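Local coordinates for protein alpha-/beta-galactoside alpha-2,3-sialyltransferase (PDB 2ZWI) that probably transfers sialic acid from its CMP-activated donor to galactosides through an alpha-2,3 linkage, and binds CMP and a zinc ion, at residues V7-A12 and P59-S64; P15-M20 and N212-F217; Y170-L173 and I177-T180; K226-A231 and N295-Y300; M355-L358 and N362-D365. All coordinates share one frame; numbering follows the deposited sequence. Where two conformers were deposited one is given.

Interaction 1. Residues V7-A12 and P59-S64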
# COMPACT_ATOMS: atom_id res chain seq x y z
N VAL A 7 -7.49 5.42 -16.00
CA VAL A 7 -7.45 6.46 -14.97
C VAL A 7 -6.67 5.91 -13.79
O VAL A 7 -6.91 4.78 -13.35
CB VAL A 7 -8.88 6.87 -14.51
CG1 VAL A 7 -8.84 7.77 -13.28
CG2 VAL A 7 -9.64 7.56 -15.64
N TYR A 8 -5.74 6.71 -13.27
CA TYR A 8 -4.89 6.31 -12.15
C TYR A 8 -4.96 7.36 -11.04
O TYR A 8 -4.56 8.51 -11.25
CB TYR A 8 -3.44 6.13 -12.63
CG TYR A 8 -3.27 4.96 -13.59
CD1 TYR A 8 -3.07 3.67 -13.11
CD2 TYR A 8 -3.32 5.14 -14.96
CE1 TYR A 8 -2.93 2.59 -13.97
CE2 TYR A 8 -3.18 4.07 -15.84
CZ TYR A 8 -2.99 2.80 -15.34
OH TYR A 8 -2.84 1.72 -16.18
N VAL A 9 -5.48 6.98 -9.88
CA VAL A 9 -5.59 7.88 -8.73
C VAL A 9 -5.11 7.21 -7.43
O VAL A 9 -5.25 5.99 -7.26
CB VAL A 9 -7.03 8.45 -8.55
CG1 VAL A 9 -7.39 9.44 -9.67
CG2 VAL A 9 -8.07 7.32 -8.47
N ASP A 10 -4.52 8.02 -6.55
CA ASP A 10 -4.05 7.60 -5.22
C ASP A 10 -3.68 8.80 -4.36
O ASP A 10 -3.15 9.80 -4.85
CB ASP A 10 -2.84 6.67 -5.30
CG ASP A 10 -2.42 6.11 -3.94
OD1 ASP A 10 -3.28 5.91 -3.05
OD2 ASP A 10 -1.21 5.85 -3.74
N ARG A 11 -3.94 8.67 -3.07
CA ARG A 11 -3.58 9.67 -2.06
C ARG A 11 -2.34 9.27 -1.28
O ARG A 11 -1.70 10.12 -0.65
CB ARG A 11 -4.73 9.81 -1.06
CG ARG A 11 -6.04 10.15 -1.68
CD ARG A 11 -6.95 10.72 -0.61
NE ARG A 11 -8.29 10.90 -1.14
CZ ARG A 11 -9.28 11.50 -0.48
NH1 ARG A 11 -10.48 11.61 -1.05
NH2 ARG A 11 -9.08 11.97 0.74
N ALA A 12 -2.04 7.98 -1.26
CA ALA A 12 -0.96 7.43 -0.44
C ALA A 12 0.28 7.15 -1.30
O ALA A 12 0.60 7.94 -2.19
CB ALA A 12 -1.43 6.16 0.26
N PRO A 59 -10.95 16.95 -9.29
CA PRO A 59 -11.89 17.65 -10.18
C PRO A 59 -11.31 18.05 -11.55
O PRO A 59 -12.05 18.06 -12.53
CB PRO A 59 -12.33 18.87 -9.36
CG PRO A 59 -11.29 19.05 -8.32
CD PRO A 59 -10.75 17.68 -8.02
N GLU A 60 -10.00 18.34 -11.64
CA GLU A 60 -9.39 18.62 -12.95
C GLU A 60 -9.35 17.38 -13.84
O GLU A 60 -9.62 17.46 -15.03
CB GLU A 60 -7.98 19.21 -12.84
CG GLU A 60 -7.90 20.68 -12.36
CD GLU A 60 -8.83 21.64 -13.10
OE1 GLU A 60 -9.50 22.44 -12.41
OE2 GLU A 60 -8.91 21.60 -14.35
N LEU A 61 -9.01 16.23 -13.26
CA LEU A 61 -8.96 14.98 -14.01
C LEU A 61 -10.33 14.63 -14.57
O LEU A 61 -10.46 14.26 -15.74
CB LEU A 61 -8.39 13.84 -13.14
CG LEU A 61 -8.25 12.45 -13.80
CD1 LEU A 61 -7.11 11.65 -13.17
CD2 LEU A 61 -9.57 11.67 -13.74
N ILE A 62 -11.35 14.77 -13.73
CA ILE A 62 -12.73 14.48 -14.11
C ILE A 62 -13.20 15.36 -15.28
O ILE A 62 -13.87 14.87 -16.19
CB ILE A 62 -13.65 14.58 -12.88
CG1 ILE A 62 -13.53 13.32 -12.01
CG2 ILE A 62 -15.10 14.82 -13.30
CD1 ILE A 62 -13.97 13.48 -10.58
N LYS A 63 -12.84 16.64 -15.24
CA LYS A 63 -13.15 17.59 -16.32
C LYS A 63 -12.60 17.13 -17.69
O LYS A 63 -13.31 17.17 -18.69
CB LYS A 63 -12.60 18.97 -15.96
CG LYS A 63 -12.89 20.07 -16.97
CD LYS A 63 -14.13 20.89 -16.61
CE LYS A 63 -14.46 21.90 -17.70
NZ LYS A 63 -13.33 22.86 -18.01
N SER A 64 -11.34 16.68 -17.71
CA SER A 64 -10.72 16.17 -18.93
C SER A 64 -11.29 14.81 -19.34
O SER A 64 -11.43 14.54 -20.54
CB SER A 64 -9.21 16.04 -18.76
OG SER A 64 -8.59 17.31 -18.74

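Interaction 2. Residues P15-M20 and N212-F217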
# COMPACT_ATOMS: atom_id res chain seq x y z
N PRO A 15 -0.49 2.15 -3.45
CA PRO A 15 -1.19 2.03 -4.75
C PRO A 15 -0.48 2.73 -5.91
O PRO A 15 -0.51 2.23 -7.02
CB PRO A 15 -2.57 2.66 -4.47
CG PRO A 15 -2.77 2.48 -2.98
CD PRO A 15 -1.38 2.71 -2.41
N THR A 16 0.16 3.87 -5.65
CA THR A 16 0.86 4.59 -6.69
C THR A 16 1.99 3.74 -7.23
O THR A 16 2.11 3.57 -8.44
CB THR A 16 1.41 5.95 -6.19
OG1 THR A 16 0.31 6.82 -5.85
CG2 THR A 16 2.27 6.61 -7.25
N ILE A 17 2.81 3.18 -6.33
CA ILE A 17 3.98 2.39 -6.71
C ILE A 17 3.57 1.14 -7.51
O ILE A 17 4.19 0.81 -8.53
CB ILE A 17 4.85 2.01 -5.46
CG1 ILE A 17 5.37 3.26 -4.73
CG2 ILE A 17 5.97 1.04 -5.82
CD1 ILE A 17 6.39 4.10 -5.49
N GLN A 18 2.53 0.45 -7.03
CA GLN A 18 1.94 -0.68 -7.76
C GLN A 18 1.32 -0.26 -9.10
O GLN A 18 1.45 -0.96 -10.11
CB GLN A 18 0.92 -1.41 -6.88
CG GLN A 18 1.56 -2.34 -5.82
CD GLN A 18 2.04 -3.66 -6.41
OE1 GLN A 18 2.94 -4.31 -5.88
NE2 GLN A 18 1.44 -4.07 -7.51
N GLN A 19 0.66 0.89 -9.13
CA GLN A 19 0.10 1.39 -10.38
C GLN A 19 1.19 1.74 -11.39
O GLN A 19 1.09 1.34 -12.55
CB GLN A 19 -0.84 2.58 -10.15
CG GLN A 19 -2.18 2.22 -9.51
CD GLN A 19 -2.94 3.46 -9.08
OE1 GLN A 19 -2.69 4.56 -9.58
NE2 GLN A 19 -3.88 3.30 -8.16
N MET A 20 2.23 2.44 -10.95
CA MET A 20 3.39 2.74 -11.82
C MET A 20 3.94 1.45 -12.42
O MET A 20 4.18 1.34 -13.62
CB MET A 20 4.50 3.45 -11.04
CG MET A 20 4.20 4.87 -10.60
SD MET A 20 5.43 5.46 -9.41
CE MET A 20 4.99 7.18 -9.29
N ASN A 212 14.42 1.50 -15.82
CA ASN A 212 14.70 2.94 -15.87
C ASN A 212 13.45 3.80 -15.75
O ASN A 212 13.46 4.82 -15.05
CB ASN A 212 15.49 3.31 -17.14
CG ASN A 212 16.90 2.76 -17.12
OD1 ASN A 212 17.50 2.57 -16.06
ND2 ASN A 212 17.45 2.51 -18.31
N LYS A 213 12.38 3.39 -16.43
CA LYS A 213 11.09 4.05 -16.29
C LYS A 213 10.59 4.05 -14.84
O LYS A 213 10.00 5.04 -14.39
CB LYS A 213 10.05 3.42 -17.22
CG LYS A 213 8.84 4.31 -17.47
CD LYS A 213 7.94 3.77 -18.60
CE LYS A 213 8.64 3.84 -19.94
NZ LYS A 213 7.68 3.77 -21.08
N PHE A 214 10.82 2.95 -14.13
CA PHE A 214 10.45 2.89 -12.72
C PHE A 214 11.25 3.90 -11.89
O PHE A 214 10.68 4.60 -11.04
CB PHE A 214 10.56 1.47 -12.13
CG PHE A 214 10.11 1.39 -10.69
CD1 PHE A 214 8.76 1.18 -10.38
CD2 PHE A 214 11.01 1.58 -9.65
CE1 PHE A 214 8.32 1.13 -9.07
CE2 PHE A 214 10.57 1.53 -8.30
CZ PHE A 214 9.22 1.30 -8.02
N TYR A 215 12.55 3.97 -12.13
CA TYR A 215 13.41 4.95 -11.47
C TYR A 215 12.97 6.37 -11.78
O TYR A 215 12.95 7.22 -10.88
CB TYR A 215 14.88 4.80 -11.85
CG TYR A 215 15.43 3.40 -11.71
CD1 TYR A 215 14.96 2.54 -10.72
CD2 TYR A 215 16.44 2.95 -12.55
CE1 TYR A 215 15.47 1.26 -10.59
CE2 TYR A 215 16.96 1.68 -12.43
CZ TYR A 215 16.48 0.84 -11.45
OH TYR A 215 17.00 -0.43 -11.34
N ASN A 216 12.61 6.63 -13.04
CA ASN A 216 12.16 7.96 -13.45
C ASN A 216 10.84 8.40 -12.81
O ASN A 216 10.71 9.53 -12.36
CB ASN A 216 12.10 8.08 -14.97
CG ASN A 216 13.48 8.14 -15.61
OD1 ASN A 216 14.46 8.53 -14.97
ND2 ASN A 216 13.57 7.74 -16.88
N PHE A 217 9.86 7.49 -12.79
CA PHE A 217 8.57 7.70 -12.11
C PHE A 217 8.71 8.06 -10.62
O PHE A 217 8.06 8.97 -10.13
CB PHE A 217 7.74 6.42 -12.20
CG PHE A 217 6.71 6.44 -13.28
CD1 PHE A 217 5.89 7.55 -13.47
CD2 PHE A 217 6.51 5.31 -14.07
CE1 PHE A 217 4.91 7.56 -14.45
CE2 PHE A 217 5.53 5.30 -15.06
CZ PHE A 217 4.73 6.43 -15.25

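Interaction 3. Residues Y170-L173 and I177-T180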
# COMPACT_ATOMS: atom_id res chain seq x y z
N TYR A 170 -9.47 -6.63 -7.02
CA TYR A 170 -8.86 -6.13 -5.78
C TYR A 170 -7.44 -6.65 -5.69
O TYR A 170 -7.20 -7.85 -5.50
CB TYR A 170 -9.65 -6.54 -4.55
CG TYR A 170 -10.95 -5.78 -4.43
CD1 TYR A 170 -10.95 -4.47 -3.95
CD2 TYR A 170 -12.15 -6.34 -4.83
CE1 TYR A 170 -12.10 -3.75 -3.86
CE2 TYR A 170 -13.35 -5.62 -4.73
CZ TYR A 170 -13.30 -4.32 -4.25
OH TYR A 170 -14.44 -3.56 -4.14
N HIS A 171 -6.49 -5.74 -5.86
CA HIS A 171 -5.09 -6.08 -5.71
C HIS A 171 -4.75 -5.94 -4.23
O HIS A 171 -4.78 -4.84 -3.68
CB HIS A 171 -4.24 -5.17 -6.56
CG HIS A 171 -4.63 -5.17 -8.01
ND1 HIS A 171 -3.86 -5.76 -8.98
CD2 HIS A 171 -5.70 -4.65 -8.65
CE1 HIS A 171 -4.43 -5.60 -10.16
NE2 HIS A 171 -5.55 -4.93 -9.99
N MET A 172 -4.45 -7.06 -3.57
CA MET A 172 -4.32 -7.05 -2.11
C MET A 172 -2.90 -7.30 -1.61
O MET A 172 -2.19 -8.16 -2.11
CB MET A 172 -5.26 -8.07 -1.48
CG MET A 172 -6.76 -7.85 -1.76
SD MET A 172 -7.77 -9.05 -0.86
CE MET A 172 -7.58 -8.40 0.82
N LEU A 173 -2.53 -6.55 -0.58
CA LEU A 173 -1.28 -6.78 0.12
C LEU A 173 -1.11 -8.23 0.50
O LEU A 173 -0.06 -8.81 0.30
CB LEU A 173 -1.24 -5.92 1.38
CG LEU A 173 -0.24 -4.77 1.53
CD1 LEU A 173 0.57 -4.44 0.28
CD2 LEU A 173 -0.91 -3.55 2.14
N ILE A 177 -5.25 -13.44 3.42
CA ILE A 177 -6.03 -13.09 4.61
C ILE A 177 -7.28 -13.98 4.74
O ILE A 177 -7.69 -14.33 5.84
CB ILE A 177 -6.40 -11.56 4.66
CG1 ILE A 177 -6.98 -11.16 6.03
CG2 ILE A 177 -7.36 -11.19 3.51
CD1 ILE A 177 -6.01 -11.28 7.21
N PHE A 178 -7.85 -14.37 3.60
CA PHE A 178 -9.04 -15.22 3.57
C PHE A 178 -8.74 -16.70 3.83
O PHE A 178 -9.65 -17.53 3.84
CB PHE A 178 -9.80 -15.06 2.25
CG PHE A 178 -10.31 -13.66 2.02
CD1 PHE A 178 -11.40 -13.17 2.73
CD2 PHE A 178 -9.69 -12.83 1.09
CE1 PHE A 178 -11.88 -11.88 2.52
CE2 PHE A 178 -10.16 -11.53 0.88
CZ PHE A 178 -11.25 -11.05 1.60
N GLU A 179 -7.46 -17.02 4.04
CA GLU A 179 -7.04 -18.37 4.38
C GLU A 179 -6.41 -18.46 5.77
O GLU A 179 -5.74 -19.44 6.09
CB GLU A 179 -6.08 -18.94 3.33
CG GLU A 179 -6.77 -19.65 2.17
CD GLU A 179 -7.51 -18.69 1.27
OE1 GLU A 179 -6.94 -17.64 0.90
OE2 GLU A 179 -8.68 -18.99 0.92
N THR A 180 -6.65 -17.44 6.61
CA THR A 180 -6.18 -17.45 8.00
C THR A 180 -7.30 -17.96 8.93
O THR A 180 -8.33 -18.43 8.45
CB THR A 180 -5.70 -16.05 8.45
OG1 THR A 180 -6.78 -15.11 8.34
CG2 THR A 180 -4.52 -15.58 7.59

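Interaction 4. Residues K226-A231 and N295-Y300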
# COMPACT_ATOMS: atom_id res chain seq x y z
N LYS A 226 22.28 -0.28 -2.56
CA LYS A 226 22.87 -1.57 -2.87
C LYS A 226 24.39 -1.57 -2.61
O LYS A 226 24.93 -2.59 -2.19
CB LYS A 226 22.53 -2.00 -4.31
CG LYS A 226 21.04 -2.30 -4.50
CD LYS A 226 20.72 -2.93 -5.85
CE LYS A 226 19.33 -3.57 -5.80
NZ LYS A 226 18.88 -4.27 -7.06
N GLU A 227 25.05 -0.44 -2.84
CA GLU A 227 26.47 -0.29 -2.49
C GLU A 227 26.67 -0.29 -0.98
O GLU A 227 27.63 -0.88 -0.47
CB GLU A 227 27.05 1.00 -3.10
CG GLU A 227 27.30 0.90 -4.60
CD GLU A 227 27.59 2.24 -5.25
OE1 GLU A 227 27.57 2.29 -6.50
OE2 GLU A 227 27.85 3.24 -4.54
N GLN A 228 25.76 0.38 -0.27
CA GLN A 228 25.79 0.42 1.21
C GLN A 228 25.63 -0.97 1.84
O GLN A 228 26.30 -1.30 2.82
CB GLN A 228 24.72 1.36 1.74
CG GLN A 228 25.05 2.84 1.56
CD GLN A 228 23.86 3.75 1.85
OE1 GLN A 228 22.69 3.34 1.71
NE2 GLN A 228 24.13 4.98 2.25
N TYR A 229 24.73 -1.77 1.28
CA TYR A 229 24.54 -3.15 1.69
C TYR A 229 25.84 -3.98 1.63
O TYR A 229 26.13 -4.76 2.53
CB TYR A 229 23.48 -3.84 0.83
CG TYR A 229 22.03 -3.46 1.12
CD1 TYR A 229 21.63 -3.03 2.39
CD2 TYR A 229 21.04 -3.59 0.14
CE1 TYR A 229 20.29 -2.71 2.66
CE2 TYR A 229 19.70 -3.26 0.40
CZ TYR A 229 19.33 -2.83 1.66
OH TYR A 229 18.02 -2.51 1.93
N LYS A 230 26.62 -3.80 0.56
CA LYS A 230 27.79 -4.66 0.35
C LYS A 230 29.12 -4.08 0.86
O LYS A 230 30.15 -4.76 0.82
CB LYS A 230 27.88 -5.10 -1.12
CG LYS A 230 28.24 -4.00 -2.09
CD LYS A 230 28.39 -4.56 -3.49
CE LYS A 230 28.78 -3.47 -4.47
NZ LYS A 230 28.79 -4.00 -5.87
N ALA A 231 29.08 -2.84 1.36
CA ALA A 231 30.28 -2.14 1.83
C ALA A 231 31.03 -2.92 2.91
O ALA A 231 32.25 -2.90 2.96
CB ALA A 231 29.92 -0.74 2.32
N ASN A 295 24.46 5.69 15.45
CA ASN A 295 25.38 5.58 14.31
C ASN A 295 24.88 4.63 13.23
O ASN A 295 25.56 3.69 12.83
CB ASN A 295 26.79 5.18 14.77
CG ASN A 295 27.48 6.28 15.52
OD1 ASN A 295 27.01 7.42 15.57
ND2 ASN A 295 28.62 5.94 16.12
N MET A 296 23.68 4.91 12.75
CA MET A 296 23.03 4.06 11.77
C MET A 296 23.18 4.65 10.38
O MET A 296 23.22 5.87 10.22
CB MET A 296 21.56 3.89 12.13
CG MET A 296 21.35 3.02 13.37
SD MET A 296 19.63 2.92 13.81
CE MET A 296 19.27 4.63 14.12
N ILE A 297 23.26 3.79 9.38
CA ILE A 297 23.25 4.23 7.99
C ILE A 297 21.84 4.72 7.63
O ILE A 297 20.88 3.95 7.68
CB ILE A 297 23.70 3.11 7.03
CG1 ILE A 297 25.09 2.59 7.41
CG2 ILE A 297 23.68 3.59 5.58
CD1 ILE A 297 25.63 1.54 6.46
N GLU A 298 21.72 5.99 7.26
CA GLU A 298 20.43 6.56 6.88
C GLU A 298 19.96 6.18 5.48
O GLU A 298 20.68 6.35 4.49
CB GLU A 298 20.48 8.08 7.00
CG GLU A 298 19.20 8.79 6.56
CD GLU A 298 19.35 10.31 6.58
OE1 GLU A 298 20.40 10.80 7.08
OE2 GLU A 298 18.42 11.00 6.11
N ILE A 299 18.73 5.69 5.41
CA ILE A 299 18.01 5.58 4.16
C ILE A 299 17.00 6.72 4.19
O ILE A 299 16.16 6.78 5.10
CB ILE A 299 17.29 4.20 4.00
CG1 ILE A 299 18.31 3.06 4.01
CG2 ILE A 299 16.45 4.16 2.71
CD1 ILE A 299 17.68 1.67 4.09
N TYR A 300 17.12 7.63 3.23
CA TYR A 300 16.29 8.84 3.14
C TYR A 300 14.83 8.54 3.44
O TYR A 300 14.20 7.74 2.75
CB TYR A 300 16.45 9.47 1.75
CG TYR A 300 15.76 10.80 1.55
CD1 TYR A 300 15.73 11.78 2.57
CD2 TYR A 300 15.17 11.10 0.34
CE1 TYR A 300 15.10 13.00 2.36
CE2 TYR A 300 14.56 12.32 0.12
CZ TYR A 300 14.52 13.26 1.12
OH TYR A 300 13.89 14.46 0.86
O HOH W 1 20.49 4.87 1.94

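Interaction 5. Residues M355-L358 and N362-D365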
# COMPACT_ATOMS: atom_id res chain seq x y z
N MET A 355 -1.50 -9.04 12.15
CA MET A 355 -0.09 -9.27 11.78
C MET A 355 0.38 -10.65 12.26
O MET A 355 1.14 -11.33 11.56
CB MET A 355 0.80 -8.13 12.27
CG MET A 355 0.53 -6.81 11.51
SD MET A 355 1.45 -5.36 12.06
CE MET A 355 2.99 -5.58 11.17
N ILE A 356 -0.09 -11.07 13.43
CA ILE A 356 0.19 -12.44 13.89
C ILE A 356 -0.47 -13.48 12.97
O ILE A 356 0.19 -14.42 12.51
CB ILE A 356 -0.21 -12.65 15.37
CG1 ILE A 356 0.80 -11.94 16.29
CG2 ILE A 356 -0.30 -14.14 15.72
CD1 ILE A 356 0.28 -11.73 17.73
N GLU A 357 -1.76 -13.29 12.68
CA GLU A 357 -2.52 -14.23 11.83
C GLU A 357 -1.92 -14.41 10.43
O GLU A 357 -1.97 -15.52 9.87
CB GLU A 357 -3.99 -13.81 11.72
CG GLU A 357 -4.77 -13.91 13.03
CD GLU A 357 -4.74 -15.31 13.62
OE1 GLU A 357 -4.33 -15.46 14.80
OE2 GLU A 357 -5.11 -16.26 12.90
N LEU A 358 -1.35 -13.34 9.89
CA LEU A 358 -0.71 -13.36 8.57
C LEU A 358 0.74 -13.84 8.59
O LEU A 358 1.42 -13.84 7.56
CB LEU A 358 -0.77 -11.97 7.94
CG LEU A 358 -2.16 -11.55 7.44
CD1 LEU A 358 -2.18 -10.07 7.18
CD2 LEU A 358 -2.49 -12.31 6.17
N ASN A 362 6.12 -13.37 14.46
CA ASN A 362 5.91 -14.39 15.49
C ASN A 362 5.28 -13.72 16.72
O ASN A 362 5.69 -12.62 17.09
CB ASN A 362 7.26 -15.02 15.86
CG ASN A 362 7.12 -16.33 16.62
OD1 ASN A 362 7.39 -17.40 16.09
ND2 ASN A 362 6.71 -16.25 17.88
N ARG A 363 4.30 -14.38 17.32
CA ARG A 363 3.65 -13.91 18.54
C ARG A 363 4.66 -13.59 19.66
O ARG A 363 4.47 -12.65 20.43
CB ARG A 363 2.63 -14.96 19.03
CG ARG A 363 1.84 -14.59 20.29
CD ARG A 363 0.87 -15.70 20.71
NE ARG A 363 -0.46 -15.51 20.15
CZ ARG A 363 -0.89 -16.04 19.00
NH1 ARG A 363 -0.09 -16.81 18.27
NH2 ARG A 363 -2.14 -15.80 18.60
N ASN A 364 5.74 -14.36 19.72
CA ASN A 364 6.83 -14.13 20.66
C ASN A 364 7.71 -12.91 20.37
O ASN A 364 8.48 -12.49 21.24
CB ASN A 364 7.71 -15.38 20.78
CG ASN A 364 7.01 -16.53 21.48
OD1 ASN A 364 6.04 -16.33 22.23
ND2 ASN A 364 7.49 -17.74 21.23
N ASP A 365 7.62 -12.37 19.16
CA ASP A 365 8.43 -11.22 18.73
C ASP A 365 7.65 -9.90 18.75
O ASP A 365 8.20 -8.84 18.44
CB ASP A 365 9.04 -11.48 17.35
CG ASP A 365 9.94 -12.72 17.32
OD1 ASP A 365 10.59 -13.02 18.34
OD2 ASP A 365 10.01 -13.39 16.27

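Interaction 1. Residues V7-A12 and P59-S64
L61, on the sheet-facing side of helix 58-70, packs against V7 and V9 of strand 3-10 in the first Rossmann-like domain of this GT-B fold. The branched end of the leucine is shared between the two valines: CD2 of L61 lies 4.0 Å from CG1 of V7, and CD1 of L61 lies 4.1 Å from CG1 of V9. V7 brings that methyl forward with CG1 anti to the backbone N (chi1 170°). Because side chains alternate along a strand, V7 and V9 face the helix together while Y8 points to the far side of the sheet, where its OH bonds to E6. Beta-branched valines suit the extended backbone, and a two-pronged leucine fits across both of them.

Where the strand ends, D10 forms an Asx turn: its OD1 accepts the backbone N of A12 at 3.0 Å, with the donor well above the carboxylate plane. OD1 also bonds to N82 ND2 and OD2 to T16 OG1, which fixes the carboxylate. The helix runs antiparallel to the strand, at 170° and 10.9 Å between axes, as expected for the helix of a beta-alpha-beta crossover, here the one leading from strand 52-54 to strand 74-82.

Interaction 2. Residues P15-M20 and N212-F217
Close to the CMP pocket, helix 14-26 packs on helix 208-218 through two apolar pairs, M20 with F217 and I17 with F214. The side chains of M20 and F217 run antiparallel alongside each other. The methionine chain is extended beyond CG, so its successive atoms run along the phenylalanine. CG lies over one face of the F217 ring, 4.3 Å from the centroid and 21° off the normal, a CH-pi contact displaced from the ring centre. The sulfur sits more obliquely, 5.0 Å from the same centroid, in a Met-aromatic contact, and M20 SD also packs 3.7 Å from F217 CB. The methyl goes further and reaches the backbone, with M20 CE 3.7 Å from F217 O. A long, flexible thioether can follow ring and backbone in this way.

The second pair meets differently. I17 presents CG2, which stands anti to the backbone N because chi1, measured to CG1, is -61°. This methyl meets the edge of the F214 ring in its plane, I17 CG2 lying 3.9 Å from F214 CZ, and the two side chains are nearly perpendicular. I17 also lies about 4 Å, side chain to side chain, from E306, which binds CMP. Further helices close around the two pairs: F217, which also rests on I24 within helix 14-26, packs on L46 and I50 of helix 44-50, while F214 packs on M310 of helix 305-310.

Interaction 3. Residues Y170-L173 and I177-T180
M172, at the end of strand 168-172, reaches across to I177 and F178. Its CB is directed toward the short 3-10 turn at these two residues, and the chain runs on nearly straight through CG to the sulfur. M172 SD arrives at the edge of the phenylalanine, 3.9 Å from F178 CE2, and is 5.2 Å from the centroid of the F178 ring at 78° off the normal. This is an edge-on Met-aromatic contact, with the sulfur near the ring plane and facing ring hydrogens instead of the pi cloud. Beyond SD the chain bends (chi3 72°), which swings M172 CE round so that it touches both partners, 3.9 Å from I177 CG2 and 4.1 Å from F178 CE2. The isoleucine methyl has a second neighbour, for I177 CG2 also stands 3.7 Å above one face of the F178 ring, nearer the ring's perimeter than its centre. A methionine suits the place because its sulfur meets the ring edge while its methyl packs against both side chains.

The turn is tied by T180, whose OG1 donates to the backbone O of I177 at 2.8 Å. Outside the two segments, M172 also packs on Y117 of helix 114-125 and on I195 of the adjacent strand, and F178 lies against L187 and I191 of helix 185-191. The whole is a parallel strand of a Rossmann-like sheet whose following loop folds back over its last side chain.

Interaction 4. Residues K226-A231 and N295-Y300
A surface contact mediated partly by water joins Q228, in the last turns of helix 223-230, to I297 and E298 of strand 297-299, the edge strand of the second parallel sheet. Q228 and I297 pass alongside, pointing opposite ways. I297 offers CG2 to the glutamine amide, its chi1 of -57° placing CG1 beside the backbone N and leaving CG2 anti to it: this methyl is 3.6 Å from Q228 NE2 and 3.7 Å from Q228 CD. Since a methyl cannot bond to the amide, the polar work is done at the other end of the group. A water donates to Q228 OE1 at 2.7 Å and to the backbone O of E298 at 3.0 Å, so both of its protons are used and it links helix to strand. Glutamine suits a partly exposed place like this, because its chain packs against apolar atoms while its amide reaches solvent.

The strand belongs to the second Rossmann-like domain of the GT-B fold and follows helix 287-294, which ends in a Schellman motif at N295. I297 and I299 point toward helix 223-230, whereas E298 turns back to touch Q288 and I291 of helix 287-294. Next to Q228, Y229 meets the ring of F277 on the neighbouring strand, with its OH bonded to A313 O. The zinc site of S232, H234 and D275 is close by: the side chain of I297 is about 5 Å from that of D275 and about 8 Å from the metal.

Interaction 5. Residues M355-L358 and N362-D365
Van der Waals packing is the main tie between I356, near the end of helix 350-357, and R363 in the loop that follows. The methyl CG2 of I356 lies over one face of the R363 guanidinium, 3.7 Å from NH1 and 3.8 Å from both CZ and NH2 of that arginine. The flat group therefore rests on a hydrocarbon surface with its N-H groups directed outward in its own plane. The arginine chain is straight to CD and then bends (chi3 -93°), which brings the guanidinium over the isoleucine. Lower down, I356 CD1 touches the arginine stem, 4.1 Å from R363 CG. An arginine suits this exposed border of the contact, because it shields a buried isoleucine with its carbons and flat face while its charge stays near solvent.

Electrostatics add little that is direct. E357 OE1 and R363 NH2 are 4.4 Å apart, too far for a salt bridge, though the opposite charges would probably attract; OE2 of E357 has a weak bond to N181 ND2.

Backbone bonds shape the loop: D365 N donates to N362 O at 2.8 Å, closing a beta-turn, and D365 is also paired through its backbone with I338. The arrangement is that of an alpha-beta connection, in which the chain leaves a helix, folds back against its last turn and enters strand 366-368 at the edge of the second parallel sheet.

How the interactions relate
From the N terminus, interactions 1 and 2 cross: residues 15-20 lie between the segments of interaction 1, which closes at helix 58-70, while interaction 2 closes only at helix 208-218. The two meet where strand 3-10 passes into helix 14-26, V9 O also accepting from Q19 NE2. Interaction 3, a short loop closure on the same sheet as interaction 1, falls entirely within the long span of interaction 2. Interactions 4 and 5 follow in series: interaction 4 packs helix 223-230 on edge strand 297-299, and interaction 5 closes the short loop between helix 350-357 and edge strand 366-368. Interaction 5 nevertheless touches interaction 3, I177 packing on L358, and T180 on E357 and L358, joining the two halves of the fold.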